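Side-chain contacts in acyl-CoA dehydrogenase (Geobacillus kaustophilus, PDB 2PG0), which probably uses bound FAD to dehydrogenate acyl thioesters, introducing a double bond between the alpha and beta carbons of the acyl chain: residues 266-269 with 270-274; 277-281 with 282-286. One frame throughout, in Å; residues are numbered along the deposited sequence.

Contact 1. Residues 266-269 with 270-274. With FAD (flavin-adenine dinucleotide), chain D.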
loop_
_atom_site.group_PDB
_atom_site.type_symbol
_atom_site.label_atom_id
_atom_site.label_comp_id
_atom_site.label_asym_id
_atom_site.label_seq_id
_atom_site.Cartn_x
_atom_site.Cartn_y
_atom_site.Cartn_z
ATOM N N LEU A 266 1.694 9.303 -21.367
ATOM C CA LEU A 266 2.562 10.457 -21.111
ATOM C C LEU A 266 3.864 10.067 -20.414
ATOM O O LEU A 266 4.944 10.520 -20.804
ATOM C CB LEU A 266 1.830 11.494 -20.259
ATOM C CG LEU A 266 0.782 12.344 -20.967
ATOM C CD1 LEU A 266 0.062 13.175 -19.914
ATOM C CD2 LEU A 266 1.425 13.234 -22.021
ATOM N N THR A 267 3.752 9.232 -19.382
ATOM C CA THR A 267 4.900 8.861 -18.556
ATOM C C THR A 267 5.850 7.953 -19.329
ATOM O O THR A 267 7.071 8.156 -19.307
ATOM C CB THR A 267 4.449 8.151 -17.263
ATOM O OG1 THR A 267 3.511 8.986 -16.580
ATOM C CG2 THR A 267 5.631 7.873 -16.346
ATOM N N LYS A 268 5.286 6.969 -20.018
ATOM C CA LYS A 268 6.096 6.022 -20.782
ATOM C C LYS A 268 6.914 6.765 -21.829
ATOM O O LYS A 268 8.127 6.540 -21.956
ATOM C CB LYS A 268 5.216 4.966 -21.446
ATOM C CG LYS A 268 6.000 3.890 -22.197
ATOM C CD LYS A 268 5.112 2.700 -22.549
ATOM C CE LYS A 268 4.059 3.063 -23.589
ATOM N NZ LYS A 268 2.958 2.041 -23.679
ATOM N N GLN A 269 6.251 7.658 -22.563
ATOM C CA GLN A 269 6.927 8.443 -23.593
ATOM C C GLN A 269 8.005 9.340 -22.999
ATOM O O GLN A 269 9.097 9.450 -23.561
ATOM C CB GLN A 269 5.924 9.238 -24.436
ATOM C CG GLN A 269 5.114 8.342 -25.402
ATOM C CD GLN A 269 5.972 7.273 -26.109
ATOM O OE1 GLN A 269 6.954 7.593 -26.795
ATOM N NE2 GLN A 269 5.597 5.999 -25.943
ATOM N N TYR A 270 7.717 9.955 -21.853
ATOM C CA TYR A 270 8.709 10.814 -21.211
ATOM C C TYR A 270 9.980 10.070 -20.800
ATOM O O TYR A 270 11.085 10.494 -21.142
ATOM C CB TYR A 270 8.130 11.576 -20.011
ATOM C CG TYR A 270 9.133 12.558 -19.455
ATOM C CD1 TYR A 270 9.341 13.788 -20.087
ATOM C CD2 TYR A 270 9.899 12.252 -18.322
ATOM C CE1 TYR A 270 10.276 14.697 -19.600
ATOM C CE2 TYR A 270 10.845 13.162 -17.828
ATOM C CZ TYR A 270 11.022 14.379 -18.478
ATOM O OH TYR A 270 11.949 15.297 -18.024
ATOM N N VAL A 271 9.826 8.973 -20.062
ATOM C CA VAL A 271 10.985 8.243 -19.547
ATOM C C VAL A 271 11.792 7.553 -20.661
ATOM O O VAL A 271 12.987 7.314 -20.505
ATOM C CB VAL A 271 10.620 7.252 -18.392
ATOM C CG1 VAL A 271 10.067 8.010 -17.186
ATOM C CG2 VAL A 271 9.648 6.157 -18.867
ATOM N N LYS A 272 11.141 7.270 -21.787
ATOM C CA LYS A 272 11.823 6.679 -22.944
ATOM C C LYS A 272 12.757 7.681 -23.639
ATOM O O LYS A 272 13.742 7.281 -24.268
ATOM C CB LYS A 272 10.814 6.086 -23.935
ATOM C CG LYS A 272 10.289 4.712 -23.502
ATOM C CD LYS A 272 9.334 4.103 -24.525
ATOM C CE LYS A 272 10.081 3.547 -25.741
ATOM N NZ LYS A 272 9.169 2.780 -26.651
ATOM N N GLN A 273 12.463 8.974 -23.495
ATOM C CA GLN A 273 13.252 10.026 -24.154
ATOM C C GLN A 273 14.185 10.797 -23.213
ATOM O O GLN A 273 15.054 11.543 -23.669
ATOM C CB GLN A 273 12.342 11.010 -24.899
ATOM C CG GLN A 273 11.349 10.392 -25.884
ATOM C CD GLN A 273 12.001 9.656 -27.056
ATOM O OE1 GLN A 273 11.967 8.419 -27.125
ATOM N NE2 GLN A 273 12.580 10.415 -27.990
ATOM N N ARG A 274 13.992 10.644 -21.907
ATOM C CA ARG A 274 14.822 11.337 -20.924
ATOM C C ARG A 274 16.068 10.512 -20.609
ATOM O O ARG A 274 15.969 9.318 -20.324
ATOM C CB ARG A 274 14.018 11.596 -19.640
ATOM C CG ARG A 274 14.808 12.266 -18.512
ATOM C CD ARG A 274 15.191 13.694 -18.875
ATOM N NE ARG A 274 15.818 14.406 -17.760
ATOM C CZ ARG A 274 16.304 15.645 -17.843
ATOM N NH1 ARG A 274 16.238 16.309 -18.994
ATOM N NH2 ARG A 274 16.850 16.221 -16.775
HETATM P PA FAD D . 15.611 13.754 -13.566
HETATM O O1A FAD D . 15.576 13.908 -15.071
HETATM O O2A FAD D . 16.991 13.677 -12.964
HETATM O O5B FAD D . 14.786 12.435 -13.145
HETATM C C5B FAD D . 13.428 12.303 -13.505
HETATM C C4B FAD D . 12.908 11.006 -12.907
HETATM O O4B FAD D . 13.745 9.957 -13.348
HETATM C C3B FAD D . 12.971 11.025 -11.384
HETATM O O3B FAD D . 11.683 10.877 -10.852
HETATM C C2B FAD D . 13.697 9.767 -10.990
HETATM O O2B FAD D . 12.737 8.911 -10.420
HETATM C C1B FAD D . 14.057 9.083 -12.287
HETATM N N9A FAD D . 15.459 8.626 -12.281
HETATM C C8A FAD D . 16.591 9.291 -12.690
HETATM N N7A FAD D . 17.658 8.474 -12.508
HETATM C C5A FAD D . 17.217 7.301 -11.992
HETATM C C6A FAD D . 17.857 6.127 -11.615
HETATM N N6A FAD D . 19.172 5.985 -11.774
HETATM N N1A FAD D . 17.108 5.083 -11.107
HETATM C C2A FAD D . 15.738 5.185 -10.969
HETATM N N3A FAD D . 15.106 6.350 -11.347
HETATM C C4A FAD D . 15.835 7.385 -11.848
HETATM N N1 FAD D . 17.751 22.699 -8.256
HETATM C C2 FAD D . 18.804 23.488 -7.816
HETATM O O2 FAD D . 19.960 23.218 -8.148
HETATM N N3 FAD D . 18.558 24.588 -7.014
HETATM C C4 FAD D . 17.260 24.903 -6.645
HETATM O O4 FAD D . 17.057 25.884 -5.935
HETATM C C4X FAD D . 16.194 24.103 -7.076
HETATM N N5 FAD D . 14.890 24.407 -6.712
HETATM C C5X FAD D . 13.842 23.629 -7.167
HETATM C C6 FAD D . 12.538 23.963 -6.805
HETATM C C7 FAD D . 11.466 23.196 -7.244
HETATM C C7M FAD D . 10.081 23.603 -6.822
HETATM C C8 FAD D . 11.708 22.081 -8.057
HETATM C C8M FAD D . 10.611 21.204 -8.568
HETATM C C9 FAD D . 13.009 21.752 -8.420
HETATM C C9A FAD D . 14.091 22.513 -7.976
HETATM N N10 FAD D . 15.403 22.183 -8.327
HETATM C C10 FAD D . 16.446 22.991 -7.891
HETATM C "C1'" FAD D . 15.744 20.926 -9.110
HETATM C "C2'" FAD D . 15.455 19.580 -8.425
HETATM O "O2'" FAD D . 16.445 19.265 -7.467
HETATM C "C3'" FAD D . 15.390 18.498 -9.508
HETATM O "O3'" FAD D . 14.135 18.604 -10.152
HETATM C "C4'" FAD D . 15.605 17.065 -9.000
HETATM O "O4'" FAD D . 16.920 16.901 -8.504
HETATM C "C5'" FAD D . 15.389 16.014 -10.089
HETATM O "O5'" FAD D . 16.072 16.367 -11.275
HETATM P P FAD D . 15.260 16.431 -12.658
HETATM O O1P FAD D . 14.060 17.329 -12.501
HETATM O O2P FAD D . 16.172 16.883 -13.776
HETATM O O3P FAD D . 14.729 14.921 -12.883
#
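Gln269, Tyr270 and Lys272 bury most of the surface shared between successive turns of helix 237-273. Tyr270 N bonds to Leu266 O (3.0 Å); with CG anti to the backbone N (chi1 -174°) the ring swings off the helix and stacks with His344. Gln269 O takes a weak bond from Gln273 N at 3.4 Å, and the bend at chi2 (-42°) brings Gln269 NE2 to within 4.4 Å of Lys272 CD. Lys272 N bonds to Lys268 O (3.1 Å), and Lys272 CG leans on that oxygen too, at 3.2 Å. Beyond it the two lysine chains run side by side, pointing the same way, Lys268 CG 4.1 Å from Lys272 CD. Leu385 of the second subunit packs on both. At the far end Arg274 turns to FAD: its NE donates to O1A of the cofactor (2.7 Å) with NH2 as a weaker second donor, and NH1 reaches Pro132 O of the third subunit. The guanidinium thus meets the phosphate oxygen edge-on, pairing positive charge with negative; the ammoniums of Lys268 and Lys272 stay 6.9 Å apart from NZ to NZ, and the bond from Lys272 NZ to Asp384 O of the second subunit probably helps to accommodate the like charges.

Contact 2. Residues 277-281 with 282-286. With FAD (flavin-adenine dinucleotide), chain D.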
loop_
_atom_site.group_PDB
_atom_site.type_symbol
_atom_site.label_atom_id
_atom_site.label_comp_id
_atom_site.label_asym_id
_atom_site.label_seq_id
_atom_site.Cartn_x
_atom_site.Cartn_y
_atom_site.Cartn_z
ATOM N N PHE A 277 22.449 9.409 -16.225
ATOM C CA PHE A 277 23.506 8.420 -15.948
ATOM C C PHE A 277 23.873 7.564 -17.166
ATOM O O PHE A 277 24.196 6.380 -17.033
ATOM C CB PHE A 277 23.137 7.554 -14.729
ATOM C CG PHE A 277 22.717 8.360 -13.536
ATOM C CD1 PHE A 277 23.673 8.905 -12.679
ATOM C CD2 PHE A 277 21.370 8.612 -13.287
ATOM C CE1 PHE A 277 23.294 9.669 -11.581
ATOM C CE2 PHE A 277 20.979 9.382 -12.189
ATOM C CZ PHE A 277 21.942 9.908 -11.335
ATOM N N GLY A 278 23.818 8.179 -18.348
ATOM C CA GLY A 278 24.198 7.527 -19.604
ATOM C C GLY A 278 23.181 6.535 -20.134
ATOM O O GLY A 278 23.491 5.751 -21.036
ATOM N N LYS A 279 21.976 6.566 -19.561
ATOM C CA LYS A 279 20.887 5.659 -19.918
ATOM C C LYS A 279 19.602 6.444 -20.126
ATOM O O LYS A 279 19.431 7.521 -19.551
ATOM C CB LYS A 279 20.621 4.659 -18.785
ATOM C CG LYS A 279 21.694 3.628 -18.541
ATOM C CD LYS A 279 21.185 2.536 -17.610
ATOM C CE LYS A 279 22.316 1.595 -17.225
ATOM N NZ LYS A 279 21.796 0.367 -16.558
ATOM N N ARG A 280 18.691 5.893 -20.922
ATOM C CA ARG A 280 17.306 6.352 -20.912
ATOM C C ARG A 280 16.736 5.982 -19.539
ATOM O O ARG A 280 17.080 4.935 -18.978
ATOM C CB ARG A 280 16.493 5.702 -22.040
ATOM C CG ARG A 280 16.895 6.152 -23.444
ATOM C CD ARG A 280 16.207 5.343 -24.545
ATOM N NE ARG A 280 16.698 3.965 -24.633
ATOM C CZ ARG A 280 15.970 2.889 -24.353
ATOM N NH1 ARG A 280 14.703 3.021 -23.975
ATOM N NH2 ARG A 280 16.504 1.676 -24.455
ATOM N N VAL A 281 15.900 6.853 -18.982
ATOM C CA VAL A 281 15.320 6.604 -17.663
ATOM C C VAL A 281 14.512 5.289 -17.669
ATOM O O VAL A 281 14.500 4.551 -16.681
ATOM C CB VAL A 281 14.490 7.814 -17.161
ATOM C CG1 VAL A 281 13.718 7.471 -15.891
ATOM C CG2 VAL A 281 15.413 9.019 -16.893
ATOM N N SER A 282 13.891 4.992 -18.806
ATOM C CA SER A 282 13.122 3.758 -19.008
ATOM C C SER A 282 13.977 2.476 -18.936
ATOM O O SER A 282 13.435 1.373 -18.942
ATOM C CB SER A 282 12.387 3.821 -20.349
ATOM O OG SER A 282 13.303 3.942 -21.426
ATOM N N GLU A 283 15.302 2.626 -18.871
ATOM C CA GLU A 283 16.206 1.474 -18.797
ATOM C C GLU A 283 16.510 1.031 -17.361
ATOM O O GLU A 283 17.029 -0.070 -17.141
ATOM C CB GLU A 283 17.502 1.751 -19.559
ATOM C CG GLU A 283 17.319 1.893 -21.066
ATOM C CD GLU A 283 18.634 2.149 -21.774
ATOM O OE1 GLU A 283 19.446 1.206 -21.879
ATOM O OE2 GLU A 283 18.865 3.294 -22.218
ATOM N N PHE A 284 16.185 1.873 -16.382
ATOM C CA PHE A 284 16.394 1.498 -14.981
ATOM C C PHE A 284 15.305 0.536 -14.550
ATOM O O PHE A 284 14.130 0.732 -14.879
ATOM C CB PHE A 284 16.437 2.741 -14.083
ATOM C CG PHE A 284 17.608 3.632 -14.374
ATOM C CD1 PHE A 284 18.893 3.251 -13.996
ATOM C CD2 PHE A 284 17.433 4.827 -15.069
ATOM C CE1 PHE A 284 19.999 4.070 -14.287
ATOM C CE2 PHE A 284 18.523 5.653 -15.364
ATOM C CZ PHE A 284 19.803 5.274 -14.975
ATOM N N GLN A 285 15.700 -0.518 -13.843
ATOM C CA GLN A 285 14.763 -1.597 -13.524
ATOM C C GLN A 285 13.566 -1.131 -12.679
ATOM O O GLN A 285 12.426 -1.564 -12.918
ATOM C CB GLN A 285 15.473 -2.768 -12.852
ATOM C CG GLN A 285 14.607 -4.042 -12.859
ATOM C CD GLN A 285 15.089 -5.100 -11.891
ATOM O OE1 GLN A 285 15.497 -4.806 -10.758
ATOM N NE2 GLN A 285 15.035 -6.360 -12.331
ATOM N N THR A 286 13.811 -0.250 -11.706
ATOM C CA THR A 286 12.699 0.289 -10.895
ATOM C C THR A 286 11.668 1.024 -11.754
ATOM O O THR A 286 10.471 0.934 -11.489
ATOM C CB THR A 286 13.155 1.224 -9.752
ATOM O OG1 THR A 286 13.890 2.333 -10.289
ATOM C CG2 THR A 286 13.994 0.463 -8.729
HETATM P PA FAD D . 15.611 13.754 -13.566
HETATM O O1A FAD D . 15.576 13.908 -15.071
HETATM O O2A FAD D . 16.991 13.677 -12.964
HETATM O O5B FAD D . 14.786 12.435 -13.145
HETATM C C5B FAD D . 13.428 12.303 -13.505
HETATM C C4B FAD D . 12.908 11.006 -12.907
HETATM O O4B FAD D . 13.745 9.957 -13.348
HETATM C C3B FAD D . 12.971 11.025 -11.384
HETATM O O3B FAD D . 11.683 10.877 -10.852
HETATM C C2B FAD D . 13.697 9.767 -10.990
HETATM O O2B FAD D . 12.737 8.911 -10.420
HETATM C C1B FAD D . 14.057 9.083 -12.287
HETATM N N9A FAD D . 15.459 8.626 -12.281
HETATM C C8A FAD D . 16.591 9.291 -12.690
HETATM N N7A FAD D . 17.658 8.474 -12.508
HETATM C C5A FAD D . 17.217 7.301 -11.992
HETATM C C6A FAD D . 17.857 6.127 -11.615
HETATM N N6A FAD D . 19.172 5.985 -11.774
HETATM N N1A FAD D . 17.108 5.083 -11.107
HETATM C C2A FAD D . 15.738 5.185 -10.969
HETATM N N3A FAD D . 15.106 6.350 -11.347
HETATM C C4A FAD D . 15.835 7.385 -11.848
HETATM N N1 FAD D . 17.751 22.699 -8.256
HETATM C C2 FAD D . 18.804 23.488 -7.816
HETATM O O2 FAD D . 19.960 23.218 -8.148
HETATM N N3 FAD D . 18.558 24.588 -7.014
HETATM C C4 FAD D . 17.260 24.903 -6.645
HETATM O O4 FAD D . 17.057 25.884 -5.935
HETATM C C4X FAD D . 16.194 24.103 -7.076
HETATM N N5 FAD D . 14.890 24.407 -6.712
HETATM C C5X FAD D . 13.842 23.629 -7.167
HETATM C C6 FAD D . 12.538 23.963 -6.805
HETATM C C7 FAD D . 11.466 23.196 -7.244
HETATM C C7M FAD D . 10.081 23.603 -6.822
HETATM C C8 FAD D . 11.708 22.081 -8.057
HETATM C C8M FAD D . 10.611 21.204 -8.568
HETATM C C9 FAD D . 13.009 21.752 -8.420
HETATM C C9A FAD D . 14.091 22.513 -7.976
HETATM N N10 FAD D . 15.403 22.183 -8.327
HETATM C C10 FAD D . 16.446 22.991 -7.891
HETATM C "C1'" FAD D . 15.744 20.926 -9.110
HETATM C "C2'" FAD D . 15.455 19.580 -8.425
HETATM O "O2'" FAD D . 16.445 19.265 -7.467
HETATM C "C3'" FAD D . 15.390 18.498 -9.508
HETATM O "O3'" FAD D . 14.135 18.604 -10.152
HETATM C "C4'" FAD D . 15.605 17.065 -9.000
HETATM O "O4'" FAD D . 16.920 16.901 -8.504
HETATM C "C5'" FAD D . 15.389 16.014 -10.089
HETATM O "O5'" FAD D . 16.072 16.367 -11.275
HETATM P P FAD D . 15.260 16.431 -12.658
HETATM O O1P FAD D . 14.060 17.329 -12.501
HETATM O O2P FAD D . 16.172 16.883 -13.776
HETATM O O3P FAD D . 14.729 14.921 -12.883
HETATM O O HOH W 1 19.464 -1.080 -15.946
#
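Arg280 and Glu283 clasp each other across the short 3-10 turn that joins the hairpin strand 279-280 to helix 285-313, with Phe284 at the N-cap. Two bonds close the turn: Arg280 N donates to the carboxylate oxygen Glu283 OE2 (2.9 Å), from above the carboxylate plane, and the backbone Glu283 N donates to Arg280 O. Bent at chi3 (-70°), Arg280 then lays its guanidinium against the carboxylate, their planes stacked and only 15° apart although the two side chains cross at about a right angle. Glu283 OE2 sits over one guanidinium face, 3.3 Å from Arg280 NE, so this salt bridge works by charge alone, with no N-H aimed at the oxygen. Arg280 NH1 and Ser282 OG both bond to Leu385 O of the second subunit. Further along, Phe284 N bonds to Val281 O, and the Phe284 ring lies between Lys279 and the adenine. Lys279 CD makes an off-centre CH-pi contact, 4.3 Å from the ring centroid, on the opposite side from the adenine amino group. Phe277 adds its CB at the edge of the Phe284 ring, with CB 4.0 Å from Phe284 CZ, and turns its own ring edge to adenine, CE2 being 3.5 Å from FAD N7A. One water joins Lys279 NZ to Glu283 O. Phe277 and Phe284 line the adenine end of the FAD pocket, where FAD N6A lies 3.2 Å above the plane of the Phe284 ring, over its centre.

The two contacts follow in series along the C-terminal, mainly helical domain, neither nesting in nor crossing the other. Contact 1 runs down the last turns of helix 237-273 and leads into the small hairpin of strands 275-276 and 279-280; contact 2 then closes the loop from strand 279-280 to the start of helix 285-313. They meet where the chain doubles back: Arg274 O lies 2.8 Å from Val281 N and Val271 O 3.0 Å from Ser282 N, both probable hydrogen bonds. These bonds tie the C-terminal end of helix 237-273 to the 3-10 turn that leads into helix 285-313. The same FAD is gripped at its phosphate by contact 1 and at its adenine by contact 2, while both contacts also reach the C terminus of the second subunit.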